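Local atomic coordinates of apaG protein (Shewanella oneidensis, PDB entry 1TZA), a protein that is of unknown function but belongs to the ApaG family, whose all-beta domain is related to the immunoglobulin-like E-set folds. Residues A[14-19]-A[28-33]; A[43-48]-A[70-75]. All blocks are in the same frame, centred on the assembly; numbering follows the deposited sequence.

Interaction 1: residues A[14-19]-A[28-33]; sequences TEYIEQ and YLFSYT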
loop_
_atom_site.group_PDB
_atom_site.type_symbol
_atom_site.label_atom_id
_atom_site.label_comp_id
_atom_site.label_asym_id
_atom_site.label_seq_id
_atom_site.Cartn_x
_atom_site.Cartn_y
_atom_site.Cartn_z
ATOM N N THR A 14 -11.651 1.756 -2.588
ATOM C CA THR A 14 -10.347 2.321 -2.265
ATOM C C THR A 14 -10.250 2.779 -0.827
ATOM O O THR A 14 -11.254 2.879 -0.122
ATOM C CB THR A 14 -10.034 3.527 -3.148
ATOM O OG1 THR A 14 -10.998 4.553 -2.886
ATOM C CG2 THR A 14 -10.072 3.144 -4.611
ATOM N N GLU A 15 -9.029 3.094 -0.408
ATOM C CA GLU A 15 -8.787 3.518 0.959
ATOM C C GLU A 15 -7.525 4.370 1.086
ATOM O O GLU A 15 -6.481 4.061 0.486
ATOM C CB GLU A 15 -8.666 2.279 1.832
ATOM C CG GLU A 15 -8.559 2.543 3.311
ATOM C CD GLU A 15 -8.400 1.254 4.082
ATOM O OE1 GLU A 15 -9.269 0.367 3.928
ATOM O OE2 GLU A 15 -7.411 1.123 4.829
ATOM N N TYR A 16 -7.623 5.456 1.848
ATOM C CA TYR A 16 -6.472 6.317 2.049
ATOM C C TYR A 16 -5.678 5.666 3.158
ATOM O O TYR A 16 -6.171 5.511 4.276
ATOM C CB TYR A 16 -6.895 7.722 2.470
ATOM C CG TYR A 16 -5.733 8.594 2.887
ATOM C CD1 TYR A 16 -4.624 8.752 2.060
ATOM C CD2 TYR A 16 -5.745 9.271 4.107
ATOM C CE1 TYR A 16 -3.549 9.562 2.433
ATOM C CE2 TYR A 16 -4.676 10.089 4.492
ATOM C CZ TYR A 16 -3.580 10.227 3.648
ATOM O OH TYR A 16 -2.516 11.015 4.020
ATOM N N ILE A 17 -4.451 5.277 2.856
ATOM C CA ILE A 17 -3.643 4.625 3.862
ATOM C C ILE A 17 -2.852 5.576 4.750
ATOM O O ILE A 17 -3.122 5.678 5.943
ATOM C CB ILE A 17 -2.690 3.610 3.211
ATOM C CG1 ILE A 17 -3.501 2.650 2.335
ATOM C CG2 ILE A 17 -1.936 2.841 4.280
ATOM C CD1 ILE A 17 -4.657 1.959 3.076
ATOM N N GLU A 18 -1.902 6.301 4.172
ATOM C CA GLU A 18 -1.076 7.173 4.990
ATOM C C GLU A 18 -0.393 8.258 4.179
ATOM O O GLU A 18 -0.172 8.106 2.976
ATOM C CB GLU A 18 -0.030 6.302 5.688
ATOM C CG GLU A 18 0.875 6.987 6.691
ATOM C CD GLU A 18 1.878 6.016 7.280
ATOM O OE1 GLU A 18 2.732 5.502 6.523
ATOM O OE2 GLU A 18 1.806 5.753 8.496
ATOM N N GLN A 19 -0.067 9.357 4.845
ATOM C CA GLN A 19 0.626 10.463 4.195
ATOM C C GLN A 19 2.114 10.094 4.130
ATOM O O GLN A 19 2.675 9.587 5.102
ATOM C CB GLN A 19 0.443 11.740 5.015
ATOM C CG GLN A 19 0.637 13.035 4.239
ATOM C CD GLN A 19 0.381 14.269 5.090
ATOM O OE1 GLN A 19 1.213 14.659 5.914
ATOM N NE2 GLN A 19 -0.781 14.882 4.906
ATOM N N TYR A 28 0.608 11.007 -0.984
ATOM C CA TYR A 28 -0.495 10.355 -0.301
ATOM C C TYR A 28 -0.624 8.917 -0.785
ATOM O O TYR A 28 -0.849 8.675 -1.972
ATOM C CB TYR A 28 -1.789 11.130 -0.552
ATOM C CG TYR A 28 -1.678 12.588 -0.187
ATOM C CD1 TYR A 28 -1.193 13.524 -1.100
ATOM C CD2 TYR A 28 -2.025 13.029 1.086
ATOM C CE1 TYR A 28 -1.053 14.872 -0.750
ATOM C CE2 TYR A 28 -1.888 14.370 1.447
ATOM C CZ TYR A 28 -1.404 15.283 0.525
ATOM O OH TYR A 28 -1.256 16.600 0.887
ATOM N N LEU A 29 -0.464 7.969 0.141
ATOM C CA LEU A 29 -0.544 6.544 -0.180
ATOM C C LEU A 29 -1.972 6.000 -0.110
ATOM O O LEU A 29 -2.634 6.070 0.926
ATOM C CB LEU A 29 0.359 5.723 0.753
ATOM C CG LEU A 29 0.226 4.193 0.615
ATOM C CD1 LEU A 29 0.715 3.751 -0.774
ATOM C CD2 LEU A 29 1.032 3.487 1.698
ATOM N N PHE A 30 -2.427 5.447 -1.227
ATOM C CA PHE A 30 -3.762 4.872 -1.330
ATOM C C PHE A 30 -3.675 3.392 -1.663
ATOM O O PHE A 30 -2.717 2.937 -2.277
ATOM C CB PHE A 30 -4.553 5.543 -2.459
ATOM C CG PHE A 30 -5.044 6.924 -2.132
ATOM C CD1 PHE A 30 -6.229 7.102 -1.408
ATOM C CD2 PHE A 30 -4.348 8.052 -2.577
ATOM C CE1 PHE A 30 -6.717 8.388 -1.137
ATOM C CE2 PHE A 30 -4.825 9.339 -2.312
ATOM C CZ PHE A 30 -6.014 9.506 -1.591
ATOM N N SER A 31 -4.682 2.641 -1.254
ATOM C CA SER A 31 -4.745 1.238 -1.596
ATOM C C SER A 31 -6.041 1.106 -2.377
ATOM O O SER A 31 -6.982 1.886 -2.168
ATOM C CB SER A 31 -4.827 0.347 -0.352
ATOM O OG SER A 31 -6.083 0.470 0.302
ATOM N N TYR A 32 -6.073 0.152 -3.302
ATOM C CA TYR A 32 -7.282 -0.126 -4.059
ATOM C C TYR A 32 -7.440 -1.643 -4.153
ATOM O O TYR A 32 -6.465 -2.375 -4.351
ATOM C CB TYR A 32 -7.258 0.534 -5.453
ATOM C CG TYR A 32 -6.087 0.180 -6.343
ATOM C CD1 TYR A 32 -6.014 -1.053 -6.981
ATOM C CD2 TYR A 32 -5.065 1.098 -6.562
ATOM C CE1 TYR A 32 -4.952 -1.363 -7.824
ATOM C CE2 TYR A 32 -4.007 0.808 -7.393
ATOM C CZ TYR A 32 -3.952 -0.426 -8.026
ATOM O OH TYR A 32 -2.899 -0.713 -8.860
ATOM N N THR A 33 -8.672 -2.101 -3.958
ATOM C CA THR A 33 -8.996 -3.521 -4.012
ATOM C C THR A 33 -9.931 -3.738 -5.192
ATOM O O THR A 33 -11.077 -3.287 -5.186
ATOM C CB THR A 33 -9.676 -3.981 -2.707
ATOM O OG1 THR A 33 -8.794 -3.744 -1.601
ATOM C CG2 THR A 33 -10.011 -5.475 -2.775
#
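Tyr16 lies obliquely against Phe30, ring centroids 5.3 Å apart and planes at 54°; Tyr16 CD1 sits over one face of Phe30, toward its rim. With its CG anti to the backbone N (chi1 172°), the tyrosine ring runs along the hairpin toward Tyr28, where Tyr16 OH meets the edge of that ring at CD2, 3.6 Å away. Gln19 lies alongside Tyr28, its amide nearly perpendicular to the ring, and Tyr28 OH is hydrogen-bonded to Glu26. An alanine in place of Tyr16 would probably uncover part of one Phe30 face and leave the Tyr28 edge without this neighbour. Ile17 points its CB toward 28-33, where it packs on Leu29 CG at 3.9 Å, and Ile17 CD1 reaches Ser31 OG on the face opposite the aromatic rings. A classic beta bulge puts Ile17 and Glu18 both opposite Leu29, whose carbonyl accepts a bond from Ile17 N at 2.8 Å and a weak one from Glu18 N at 3.3 Å. Leu29 N returns a bond to Glu18 O. Glu18 OE1 is hydrogen-bonded to Ser85 OG and OE2 to Val69 N, both of the second subunit, which implies a buried carboxylate satisfied across the dimer interface.

Interaction 2: residues A[43-48]-A[70-75]; sequences AAKLET and GETPTI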
loop_
_atom_site.group_PDB
_atom_site.type_symbol
_atom_site.label_atom_id
_atom_site.label_comp_id
_atom_site.label_asym_id
_atom_site.label_seq_id
_atom_site.Cartn_x
_atom_site.Cartn_y
_atom_site.Cartn_z
ATOM N N ALA A 43 -13.398 -19.848 -19.004
ATOM C CA ALA A 43 -12.352 -19.238 -18.189
ATOM C C ALA A 43 -11.696 -18.064 -18.910
ATOM O O ALA A 43 -11.599 -18.054 -20.137
ATOM C CB ALA A 43 -11.298 -20.281 -17.812
ATOM N N ALA A 44 -11.254 -17.079 -18.133
ATOM C CA ALA A 44 -10.597 -15.891 -18.676
ATOM C C ALA A 44 -9.333 -15.592 -17.872
ATOM O O ALA A 44 -9.357 -15.560 -16.636
ATOM C CB ALA A 44 -11.544 -14.698 -18.633
ATOM N N LYS A 45 -8.234 -15.375 -18.585
ATOM C CA LYS A 45 -6.955 -15.101 -17.960
ATOM C C LYS A 45 -6.534 -13.647 -18.123
ATOM O O LYS A 45 -6.489 -13.118 -19.240
ATOM C CB LYS A 45 -5.900 -16.018 -18.565
ATOM C CG LYS A 45 -4.518 -15.912 -17.960
ATOM C CD LYS A 45 -3.597 -16.888 -18.668
ATOM C CE LYS A 45 -2.195 -16.818 -18.136
ATOM N NZ LYS A 45 -1.299 -17.714 -18.912
ATOM N N LEU A 46 -6.225 -13.008 -16.998
ATOM C CA LEU A 46 -5.792 -11.611 -16.995
ATOM C C LEU A 46 -4.298 -11.561 -17.308
ATOM O O LEU A 46 -3.477 -11.943 -16.480
ATOM C CB LEU A 46 -6.075 -10.989 -15.623
ATOM C CG LEU A 46 -5.943 -9.470 -15.480
ATOM C CD1 LEU A 46 -6.657 -9.007 -14.209
ATOM C CD2 LEU A 46 -4.474 -9.084 -15.471
ATOM N N GLU A 47 -3.943 -11.091 -18.497
ATOM C CA GLU A 47 -2.536 -11.036 -18.877
ATOM C C GLU A 47 -1.846 -9.696 -18.643
ATOM O O GLU A 47 -0.709 -9.661 -18.166
ATOM C CB GLU A 47 -2.374 -11.451 -20.341
ATOM C CG GLU A 47 -2.619 -12.934 -20.568
ATOM C CD GLU A 47 -2.288 -13.382 -21.976
ATOM O OE1 GLU A 47 -2.129 -14.603 -22.187
ATOM O OE2 GLU A 47 -2.192 -12.521 -22.874
ATOM N N THR A 48 -2.522 -8.598 -18.971
ATOM C CA THR A 48 -1.929 -7.272 -18.792
ATOM C C THR A 48 -2.851 -6.245 -18.152
ATOM O O THR A 48 -4.063 -6.433 -18.054
ATOM C CB THR A 48 -1.494 -6.657 -20.131
ATOM O OG1 THR A 48 -2.656 -6.467 -20.945
ATOM C CG2 THR A 48 -0.496 -7.551 -20.850
ATOM N N GLY A 70 2.043 -9.334 -9.581
ATOM C CA GLY A 70 2.888 -10.488 -9.829
ATOM C C GLY A 70 2.303 -11.718 -10.489
ATOM O O GLY A 70 3.035 -12.664 -10.776
ATOM N N GLU A 71 1.000 -11.736 -10.728
ATOM C CA GLU A 71 0.418 -12.896 -11.382
ATOM C C GLU A 71 -0.558 -12.550 -12.485
ATOM O O GLU A 71 -1.109 -11.448 -12.533
ATOM C CB GLU A 71 -0.280 -13.813 -10.370
ATOM C CG GLU A 71 -1.325 -13.144 -9.503
ATOM C CD GLU A 71 -2.386 -14.117 -9.010
ATOM O OE1 GLU A 71 -2.861 -13.972 -7.860
ATOM O OE2 GLU A 71 -2.760 -15.023 -9.778
ATOM N N THR A 72 -0.729 -13.521 -13.376
ATOM C CA THR A 72 -1.638 -13.464 -14.508
ATOM C C THR A 72 -2.636 -14.558 -14.122
ATOM O O THR A 72 -2.512 -15.711 -14.548
ATOM C CB THR A 72 -0.902 -13.845 -15.830
ATOM O OG1 THR A 72 -0.337 -15.156 -15.712
ATOM C CG2 THR A 72 0.222 -12.862 -16.122
ATOM N N PRO A 73 -3.635 -14.213 -13.295
ATOM C CA PRO A 73 -4.650 -15.162 -12.827
ATOM C C PRO A 73 -5.688 -15.634 -13.838
ATOM O O PRO A 73 -6.119 -14.884 -14.719
ATOM C CB PRO A 73 -5.286 -14.414 -11.664
ATOM C CG PRO A 73 -5.326 -13.003 -12.200
ATOM C CD PRO A 73 -3.947 -12.848 -12.831
ATOM N N THR A 74 -6.077 -16.897 -13.717
ATOM C CA THR A 74 -7.097 -17.449 -14.596
ATOM C C THR A 74 -8.369 -17.456 -13.759
ATOM O O THR A 74 -8.419 -18.033 -12.674
ATOM C CB THR A 74 -6.733 -18.873 -15.071
ATOM O OG1 THR A 74 -5.577 -18.804 -15.921
ATOM C CG2 THR A 74 -7.890 -19.498 -15.856
ATOM N N ILE A 75 -9.383 -16.762 -14.255
ATOM C CA ILE A 75 -10.655 -16.658 -13.555
ATOM C C ILE A 75 -11.671 -17.541 -14.260
ATOM O O ILE A 75 -12.087 -17.248 -15.386
ATOM C CB ILE A 75 -11.170 -15.206 -13.571
ATOM C CG1 ILE A 75 -10.029 -14.253 -13.209
ATOM C CG2 ILE A 75 -12.308 -15.049 -12.595
ATOM C CD1 ILE A 75 -10.346 -12.799 -13.466
#
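Pro73 interrupts the pairing of 70-75 with 43-48: it has no N-H to give to Leu46 O, which would accept one in a regular ladder, so of the two bonds expected here one is formed. Pro73 O accepts Leu46 N at 3.0 Å, nearly in line with the C=O bond, while the proline ring turns its CD and CG to Leu46 CB, 4.0 Å from Pro73 CD. Just before it, Thr72 CA comes to 3.1 Å from Leu46 O in a CA-H...O contact. The regular ladder comprises Ala44 with Ile75, an antiparallel hydrogen-bonded pair, and Lys45 with Thr74, a non-hydrogen-bonded one. Ile75 N gives a nearly straight bond to Ala44 O at 2.7 Å, and Ala44 N returns one to Ile75 O, although this donor stands 35° above the carbonyl plane.

On the face carrying Lys45 and Thr74, the lysine chain, fully extended, passes both threonines: Lys45 CG lies 3.7 Å from Thr74 OG1, and Lys45 CE lies 3.5 Å from Thr72 OG1. These are contacts of the aliphatic chain, made obliquely. Leu46 and Ile75 both pack on Ile36 of strand 28-38, and Pro73 and Ile75 on Tyr81 of strand 79-89, so their side chains reach across to the other sheet. Strand 44-55 also pairs with strand 93-104. The arrangement is that of a short edge strand completing one sheet of a two-sheet beta sandwich, consistent with the E-set clan.

How the interactions relate
The two contacts illustrate how a beta sandwich is built from local and longer-range strand pairing. Interaction 1 closes first along the chain, as a hairpin of strands 8-19 and 28-38 in the three-stranded sheet; interaction 2 follows in series, bringing 70-75 back to 43-48 in the other sheet, with 21 residues between the segments. Their centres lie 24 Å apart and their nearest atoms about 10 Å, without touching. Strand 28-38 relates them: its 28-33 part belongs to interaction 1, while Ile36 further along meets the side chains of interaction 2. Only interaction 1 reaches the second subunit, so pairing within the fold and contact between subunits coincide there.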